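Local coordinates for protein glycogen accumulation regulator GarA (PDB 6I2P) that probably regulates glycogen or glutamate metabolism in Mycobacterium tuberculosis through a forkhead-associated (FHA) domain, a module that recognises phosphothreonine, at residues E108-D113 and V127-L132; G119-N123 and D136-I140. All blocks are in the same frame, centred on the assembly; numbering follows the deposited sequence.

Interaction 1 of 2, residues E108-D113 and V127-L132; sequences EFNVVD and VDSAVL
Val111 and Ala130 form the central hydrogen-bonded pair of two antiparallel strands, 108-113 and 129-132, in one sheet of the FHA beta sandwich; 129-132 is an edge strand of the sheet within the chain. The two residues exchange backbone bonds, from Val111 N to Ala130 O at 2.8 Å and from Ala130 N to Val111 O at 3.0 Å. The inward face carries Ala130 and the buried Val111 and Leu132. Val111 CG1 sits between its own backbone N and carbonyl carbon (chi1 63°), and there it meets Leu132 CD2 at 4.0 Å. The other leucine branch, CD1, reclines over the neighbouring backbone, 3.9 Å from Val111 N, and the two side chains pass each other at a slant. Val122 of the opposing sheet covers Val111 and Ala130. The other face is the solvent side: Ser129 and Val131 are exposed, Asn110 and Val112 partly so. Here Val112 CG2 meets Ser129 CB at 4.0 Å, and the exposed Glu108 reaches out to lay its OE2 beside Val131 CG1. Toward the loop end, the ladder continues with an almost straight bond from Asp113 N to Asp128 O (2.8 Å, 175° at the hydrogen), while Val112 CA directs its hydrogen at the same Asp128 O from 3.4 Å.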
ATOM      1  N   GLU C 108     -18.505 -31.622  -5.928  1.00 81.76           N
ATOM      2  CA  GLU C 108     -18.195 -30.543  -4.988  1.00 77.92           C
ATOM      3  C   GLU C 108     -17.263 -29.496  -5.598  1.00 75.11           C
ATOM      4  O   GLU C 108     -16.499 -29.796  -6.516  1.00 74.85           O
ATOM      5  CB  GLU C 108     -17.583 -31.101  -3.692  1.00 80.83           C
ATOM      6  CG  GLU C 108     -18.579 -31.802  -2.781  1.00 96.96           C
ATOM      7  CD  GLU C 108     -18.204 -31.940  -1.316  1.00123.76           C
ATOM      8  OE1 GLU C 108     -19.091 -32.340  -0.530  1.00123.47           O
ATOM      9  OE2 GLU C 108     -17.041 -31.647  -0.945  1.00119.77           O
ATOM     10  N   PHE C 109     -17.312 -28.274  -5.067  1.00 66.31           N
ATOM     11  CA  PHE C 109     -16.473 -27.185  -5.540  1.00 62.21           C
ATOM     12  C   PHE C 109     -15.252 -26.967  -4.657  1.00 62.40           C
ATOM     13  O   PHE C 109     -15.287 -27.221  -3.452  1.00 62.27           O
ATOM     14  CB  PHE C 109     -17.283 -25.886  -5.663  1.00 61.85           C
ATOM     15  CG  PHE C 109     -18.332 -25.905  -6.749  1.00 64.07           C
ATOM     16  CD1 PHE C 109     -18.023 -25.503  -8.045  1.00 66.66           C
ATOM     17  CD2 PHE C 109     -19.631 -26.329  -6.479  1.00 66.96           C
ATOM     18  CE1 PHE C 109     -18.992 -25.538  -9.055  1.00 68.70           C
ATOM     19  CE2 PHE C 109     -20.597 -26.362  -7.486  1.00 70.62           C
ATOM     20  CZ  PHE C 109     -20.276 -25.956  -8.764  1.00 68.67           C
ATOM     21  N   ASN C 110     -14.172 -26.482  -5.272  1.00 55.79           N
ATOM     22  CA  ASN C 110     -12.941 -26.138  -4.582  1.00 54.35           C
ATOM     23  C   ASN C 110     -12.262 -24.941  -5.237  1.00 54.64           C
ATOM     24  O   ASN C 110     -12.449 -24.703  -6.429  1.00 53.88           O
ATOM     25  CB  ASN C 110     -11.987 -27.339  -4.462  1.00 59.23           C
ATOM     26  CG  ASN C 110     -11.687 -28.056  -5.753  1.00 82.61           C
ATOM     27  OD1 ASN C 110     -10.838 -27.629  -6.542  1.00 72.27           O
ATOM     28  ND2 ASN C 110     -12.368 -29.179  -5.977  1.00 77.05           N
ATOM     29  N   VAL C 111     -11.523 -24.156  -4.446  1.00 49.17           N
ATOM     30  CA  VAL C 111     -10.750 -23.024  -4.961  1.00 46.84           C
ATOM     31  C   VAL C 111      -9.276 -23.434  -4.991  1.00 50.51           C
ATOM     32  O   VAL C 111      -8.808 -24.142  -4.096  1.00 49.96           O
ATOM     33  CB  VAL C 111     -11.007 -21.662  -4.238  1.00 48.38           C
ATOM     34  CG1 VAL C 111     -10.599 -21.707  -2.770  1.00 48.24           C
ATOM     35  CG2 VAL C 111     -10.312 -20.500  -4.957  1.00 46.49           C
ATOM     36  N   VAL C 112      -8.563 -23.017  -6.035  1.00 47.49           N
ATOM     37  CA  VAL C 112      -7.146 -23.300  -6.178  1.00 48.14           C
ATOM     38  C   VAL C 112      -6.407 -22.041  -6.645  1.00 50.51           C
ATOM     39  O   VAL C 112      -6.842 -21.381  -7.588  1.00 48.29           O
ATOM     40  CB  VAL C 112      -6.886 -24.557  -7.059  1.00 54.43           C
ATOM     41  CG1 VAL C 112      -7.252 -24.321  -8.524  1.00 54.84           C
ATOM     42  CG2 VAL C 112      -5.454 -25.049  -6.920  1.00 55.57           C
ATOM     43  N   ASP C 113      -5.291 -21.710  -5.970  1.00 48.02           N
ATOM     44  CA  ASP C 113      -4.459 -20.571  -6.339  1.00 46.85           C
ATOM     45  C   ASP C 113      -3.520 -21.068  -7.415  1.00 52.49           C
ATOM     46  O   ASP C 113      -2.826 -22.068  -7.218  1.00 54.07           O
ATOM     47  CB  ASP C 113      -3.688 -20.026  -5.132  1.00 47.97           C
ATOM     48  CG  ASP C 113      -2.922 -18.758  -5.451  1.00 51.32           C
ATOM     49  OD1 ASP C 113      -1.809 -18.862  -6.013  1.00 51.86           O
ATOM     50  OD2 ASP C 113      -3.429 -17.664  -5.127  1.00 51.15           O
ATOM     51  N   VAL C 127      -4.431 -20.264   1.635  1.00 51.95           N
ATOM     52  CA  VAL C 127      -4.518 -21.615   1.066  1.00 52.08           C
ATOM     53  C   VAL C 127      -3.926 -21.717  -0.335  1.00 55.59           C
ATOM     54  O   VAL C 127      -3.913 -20.739  -1.090  1.00 53.34           O
ATOM     55  CB  VAL C 127      -5.968 -22.203   1.084  1.00 55.34           C
ATOM     56  CG1 VAL C 127      -6.504 -22.390   2.502  1.00 56.58           C
ATOM     57  CG2 VAL C 127      -6.935 -21.385   0.226  1.00 52.91           C
ATOM     58  N   ASP C 128      -3.488 -22.930  -0.691  1.00 53.99           N
ATOM     59  CA  ASP C 128      -3.035 -23.267  -2.033  1.00 53.61           C
ATOM     60  C   ASP C 128      -4.286 -23.832  -2.728  1.00 55.06           C
ATOM     61  O   ASP C 128      -4.639 -23.397  -3.824  1.00 53.28           O
ATOM     62  CB  ASP C 128      -1.910 -24.313  -1.986  1.00 57.86           C
ATOM     63  CG  ASP C 128      -0.608 -23.834  -1.375  1.00 69.52           C
ATOM     64  OD1 ASP C 128      -0.135 -22.743  -1.762  1.00 70.38           O
ATOM     65  OD2 ASP C 128      -0.043 -24.564  -0.535  1.00 76.62           O
ATOM     66  N   SER C 129      -4.985 -24.755  -2.039  1.00 52.26           N
ATOM     67  CA  SER C 129      -6.227 -25.385  -2.491  1.00 52.58           C
ATOM     68  C   SER C 129      -7.129 -25.691  -1.295  1.00 58.08           C
ATOM     69  O   SER C 129      -6.647 -26.149  -0.255  1.00 60.44           O
ATOM     70  CB  SER C 129      -5.938 -26.660  -3.275  1.00 56.89           C
ATOM     71  OG  SER C 129      -5.388 -27.666  -2.444  1.00 69.68           O
ATOM     72  N   ALA C 130      -8.432 -25.456  -1.447  1.00 53.60           N
ATOM     73  CA  ALA C 130      -9.420 -25.719  -0.394  1.00 53.90           C
ATOM     74  C   ALA C 130     -10.765 -26.090  -0.971  1.00 56.46           C
ATOM     75  O   ALA C 130     -11.196 -25.489  -1.952  1.00 53.40           O
ATOM     76  CB  ALA C 130      -9.567 -24.502   0.511  1.00 53.39           C
ATOM     77  N   VAL C 131     -11.435 -27.071  -0.346  1.00 56.05           N
ATOM     78  CA  VAL C 131     -12.780 -27.533  -0.701  1.00 56.61           C
ATOM     79  C   VAL C 131     -13.750 -26.487  -0.132  1.00 60.38           C
ATOM     80  O   VAL C 131     -13.575 -26.041   1.006  1.00 60.57           O
ATOM     81  CB  VAL C 131     -13.059 -28.960  -0.142  1.00 63.86           C
ATOM     82  CG1 VAL C 131     -14.511 -29.392  -0.369  1.00 64.52           C
ATOM     83  CG2 VAL C 131     -12.094 -29.984  -0.735  1.00 65.35           C
ATOM     84  N   LEU C 132     -14.755 -26.086  -0.926  1.00 56.04           N
ATOM     85  CA  LEU C 132     -15.725 -25.082  -0.509  1.00 53.94           C
ATOM     86  C   LEU C 132     -17.068 -25.661  -0.073  1.00 58.90           C
ATOM     87  O   LEU C 132     -17.653 -26.499  -0.759  1.00 59.90           O
ATOM     88  CB  LEU C 132     -15.916 -24.011  -1.597  1.00 51.54           C
ATOM     89  CG  LEU C 132     -14.652 -23.246  -2.041  1.00 54.42           C
ATOM     90  CD1 LEU C 132     -14.884 -22.509  -3.344  1.00 52.73           C
ATOM     91  CD2 LEU C 132     -14.150 -22.297  -0.956  1.00 55.62           C
TER

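Interaction 2 of 2, residues G119-N123 and D136-I140; sequences GTYVN and DEVQI
Asn123 and Asp136 both hold CG beside the backbone N and anti to the carbonyl carbon (chi1 -58° and -84°), which swings amide and carboxylate together at the end of the ladder between antiparallel strands 120-122 and 137-140 of the FHA beta sandwich. The side chains cross at about a right angle, the planes 70° apart: Asn123 ND2 donates within its own amide plane, yet reaches Asp136 OD1 from above the carboxylate, at 2.9 Å. Asn123 OD1 in turn accepts Glu137 N at 2.9 Å. These two bonds, one at each end of the amide, fix its rotation, and Asn123 N makes a third, to Glu137 O at 2.8 Å. Further along, Tyr121 and Gln139 make a hydrogen-bonded pair, with Gln139 N to Tyr121 O at 2.8 Å and Tyr121 N to Gln139 O at 3.1 Å. Their side chains run alongside each other, CB to CB 3.9 Å; the glutamine amide is held from outside, OE1 by Ser32 and NE2 by Glu33. Thr120, Val122, Val138 and Ile140 occupy the buried face, where Thr120 CG2 touches Ile140 CG1. This face packs across the core on strands 100-105 and 108-113 of the second sheet, while within its own sheet the pair lies between strands 125-127 and 143-149.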
ATOM      1  N   GLY C 119      -1.818 -14.103  -2.876  1.00 46.21           N
ATOM      2  CA  GLY C 119      -2.458 -15.339  -2.435  1.00 45.54           C
ATOM      3  C   GLY C 119      -3.971 -15.360  -2.387  1.00 48.06           C
ATOM      4  O   GLY C 119      -4.641 -14.361  -2.653  1.00 44.97           O
ATOM      5  N   THR C 120      -4.512 -16.540  -2.060  1.00 46.16           N
ATOM      6  CA  THR C 120      -5.942 -16.806  -1.924  1.00 45.04           C
ATOM      7  C   THR C 120      -6.216 -17.239  -0.483  1.00 49.66           C
ATOM      8  O   THR C 120      -5.476 -18.049   0.079  1.00 50.05           O
ATOM      9  CB  THR C 120      -6.417 -17.826  -2.980  1.00 48.95           C
ATOM     10  OG1 THR C 120      -5.993 -17.388  -4.270  1.00 48.21           O
ATOM     11  CG2 THR C 120      -7.936 -18.002  -2.988  1.00 45.65           C
ATOM     12  N   TYR C 121      -7.275 -16.684   0.111  1.00 46.50           N
ATOM     13  CA  TYR C 121      -7.659 -16.976   1.487  1.00 47.50           C
ATOM     14  C   TYR C 121      -9.064 -17.548   1.545  1.00 51.25           C
ATOM     15  O   TYR C 121      -9.957 -17.082   0.836  1.00 50.25           O
ATOM     16  CB  TYR C 121      -7.567 -15.712   2.367  1.00 49.13           C
ATOM     17  CG  TYR C 121      -6.219 -15.022   2.331  1.00 51.58           C
ATOM     18  CD1 TYR C 121      -5.907 -14.106   1.329  1.00 52.80           C
ATOM     19  CD2 TYR C 121      -5.279 -15.236   3.333  1.00 53.78           C
ATOM     20  CE1 TYR C 121      -4.668 -13.467   1.292  1.00 54.01           C
ATOM     21  CE2 TYR C 121      -4.045 -14.584   3.320  1.00 55.21           C
ATOM     22  CZ  TYR C 121      -3.742 -13.705   2.291  1.00 61.88           C
ATOM     23  OH  TYR C 121      -2.532 -13.057   2.263  1.00 64.33           O
ATOM     24  N   VAL C 122      -9.250 -18.575   2.374  1.00 48.94           N
ATOM     25  CA  VAL C 122     -10.548 -19.197   2.624  1.00 49.05           C
ATOM     26  C   VAL C 122     -10.768 -19.075   4.116  1.00 53.73           C
ATOM     27  O   VAL C 122      -9.960 -19.585   4.895  1.00 54.99           O
ATOM     28  CB  VAL C 122     -10.667 -20.655   2.100  1.00 53.68           C
ATOM     29  CG1 VAL C 122     -11.957 -21.319   2.590  1.00 54.56           C
ATOM     30  CG2 VAL C 122     -10.603 -20.680   0.579  1.00 51.88           C
ATOM     31  N   ASN C 123     -11.820 -18.331   4.504  1.00 49.96           N
ATOM     32  CA  ASN C 123     -12.187 -18.047   5.897  1.00 51.62           C
ATOM     33  C   ASN C 123     -11.007 -17.415   6.676  1.00 57.79           C
ATOM     34  O   ASN C 123     -10.703 -17.822   7.804  1.00 59.38           O
ATOM     35  CB  ASN C 123     -12.786 -19.292   6.589  1.00 51.50           C
ATOM     36  CG  ASN C 123     -14.020 -19.844   5.904  1.00 59.90           C
ATOM     37  OD1 ASN C 123     -14.780 -19.130   5.238  1.00 49.41           O
ATOM     38  ND2 ASN C 123     -14.249 -21.139   6.051  1.00 51.34           N
ATOM     39  N   ASP C 136     -18.770 -20.270   2.957  1.00 52.32           N
ATOM     40  CA  ASP C 136     -17.331 -19.994   2.990  1.00 51.11           C
ATOM     41  C   ASP C 136     -17.005 -18.662   2.338  1.00 53.23           C
ATOM     42  O   ASP C 136     -17.633 -18.288   1.345  1.00 50.52           O
ATOM     43  CB  ASP C 136     -16.538 -21.117   2.306  1.00 52.78           C
ATOM     44  CG  ASP C 136     -16.233 -22.322   3.179  1.00 60.29           C
ATOM     45  OD1 ASP C 136     -16.415 -22.228   4.412  1.00 61.80           O
ATOM     46  OD2 ASP C 136     -15.798 -23.354   2.630  1.00 65.48           O
ATOM     47  N   GLU C 137     -16.026 -17.945   2.912  1.00 51.28           N
ATOM     48  CA  GLU C 137     -15.568 -16.660   2.404  1.00 49.77           C
ATOM     49  C   GLU C 137     -14.220 -16.803   1.703  1.00 52.73           C
ATOM     50  O   GLU C 137     -13.264 -17.319   2.280  1.00 52.33           O
ATOM     51  CB  GLU C 137     -15.528 -15.599   3.514  1.00 52.14           C
ATOM     52  CG  GLU C 137     -16.918 -15.085   3.880  1.00 67.61           C
ATOM     53  CD  GLU C 137     -16.989 -13.749   4.592  1.00 93.32           C
ATOM     54  OE1 GLU C 137     -17.615 -13.692   5.674  1.00 94.69           O
ATOM     55  OE2 GLU C 137     -16.444 -12.753   4.063  1.00 91.11           O
ATOM     56  N   VAL C 138     -14.162 -16.365   0.441  1.00 49.04           N
ATOM     57  CA  VAL C 138     -12.970 -16.429  -0.404  1.00 47.88           C
ATOM     58  C   VAL C 138     -12.426 -15.025  -0.625  1.00 50.64           C
ATOM     59  O   VAL C 138     -13.142 -14.153  -1.119  1.00 49.36           O
ATOM     60  CB  VAL C 138     -13.221 -17.173  -1.749  1.00 51.14           C
ATOM     61  CG1 VAL C 138     -11.909 -17.402  -2.504  1.00 50.91           C
ATOM     62  CG2 VAL C 138     -13.946 -18.498  -1.530  1.00 51.61           C
ATOM     63  N   GLN C 139     -11.155 -14.807  -0.258  1.00 47.78           N
ATOM     64  CA  GLN C 139     -10.505 -13.518  -0.458  1.00 46.75           C
ATOM     65  C   GLN C 139      -9.498 -13.599  -1.586  1.00 50.05           C
ATOM     66  O   GLN C 139      -8.525 -14.353  -1.509  1.00 50.29           O
ATOM     67  CB  GLN C 139      -9.877 -12.966   0.834  1.00 48.82           C
ATOM     68  CG  GLN C 139      -9.608 -11.466   0.757  1.00 57.60           C
ATOM     69  CD  GLN C 139      -8.648 -10.974   1.805  1.00 68.77           C
ATOM     70  OE1 GLN C 139      -8.934 -10.966   3.005  1.00 62.92           O
ATOM     71  NE2 GLN C 139      -7.488 -10.529   1.367  1.00 61.94           N
ATOM     72  N   ILE C 140      -9.774 -12.844  -2.657  1.00 45.97           N
ATOM     73  CA  ILE C 140      -8.932 -12.695  -3.843  1.00 45.24           C
ATOM     74  C   ILE C 140      -8.710 -11.190  -3.957  1.00 49.15           C
ATOM     75  O   ILE C 140      -9.648 -10.441  -4.234  1.00 49.75           O
ATOM     76  CB  ILE C 140      -9.566 -13.348  -5.107  1.00 47.83           C
ATOM     77  CG1 ILE C 140      -9.606 -14.894  -4.966  1.00 47.75           C
ATOM     78  CG2 ILE C 140      -8.812 -12.937  -6.378  1.00 48.66           C
ATOM     79  CD1 ILE C 140     -10.539 -15.644  -5.941  1.00 52.41           C
TER

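Interactions 1 and 2 belong to the two facing sheets of one FHA sandwich, their centres about 9 Å apart, and their segments alternate along the chain. Between the sheets, Val111 CG1 packs on Val122 CG2 at 3.5 Å. A backbone bond also joins them: Val127 N lies 2.9 Å from Thr120 O, a probable hydrogen bond that pairs strand 125-127 with strand 120-122. Where 108-113 leads into 119-123, Asp113 OD2 probably bonds Thr120 OG1 at 2.7 Å and also holds Ser116, while Gly119 O accepts a bond from His99. The loop between these strands probably belongs to the phosphothreonine-recognition region, as in other FHA domains; of the two contacts, the Asp113 and Gly119-Thr120 ends approach it.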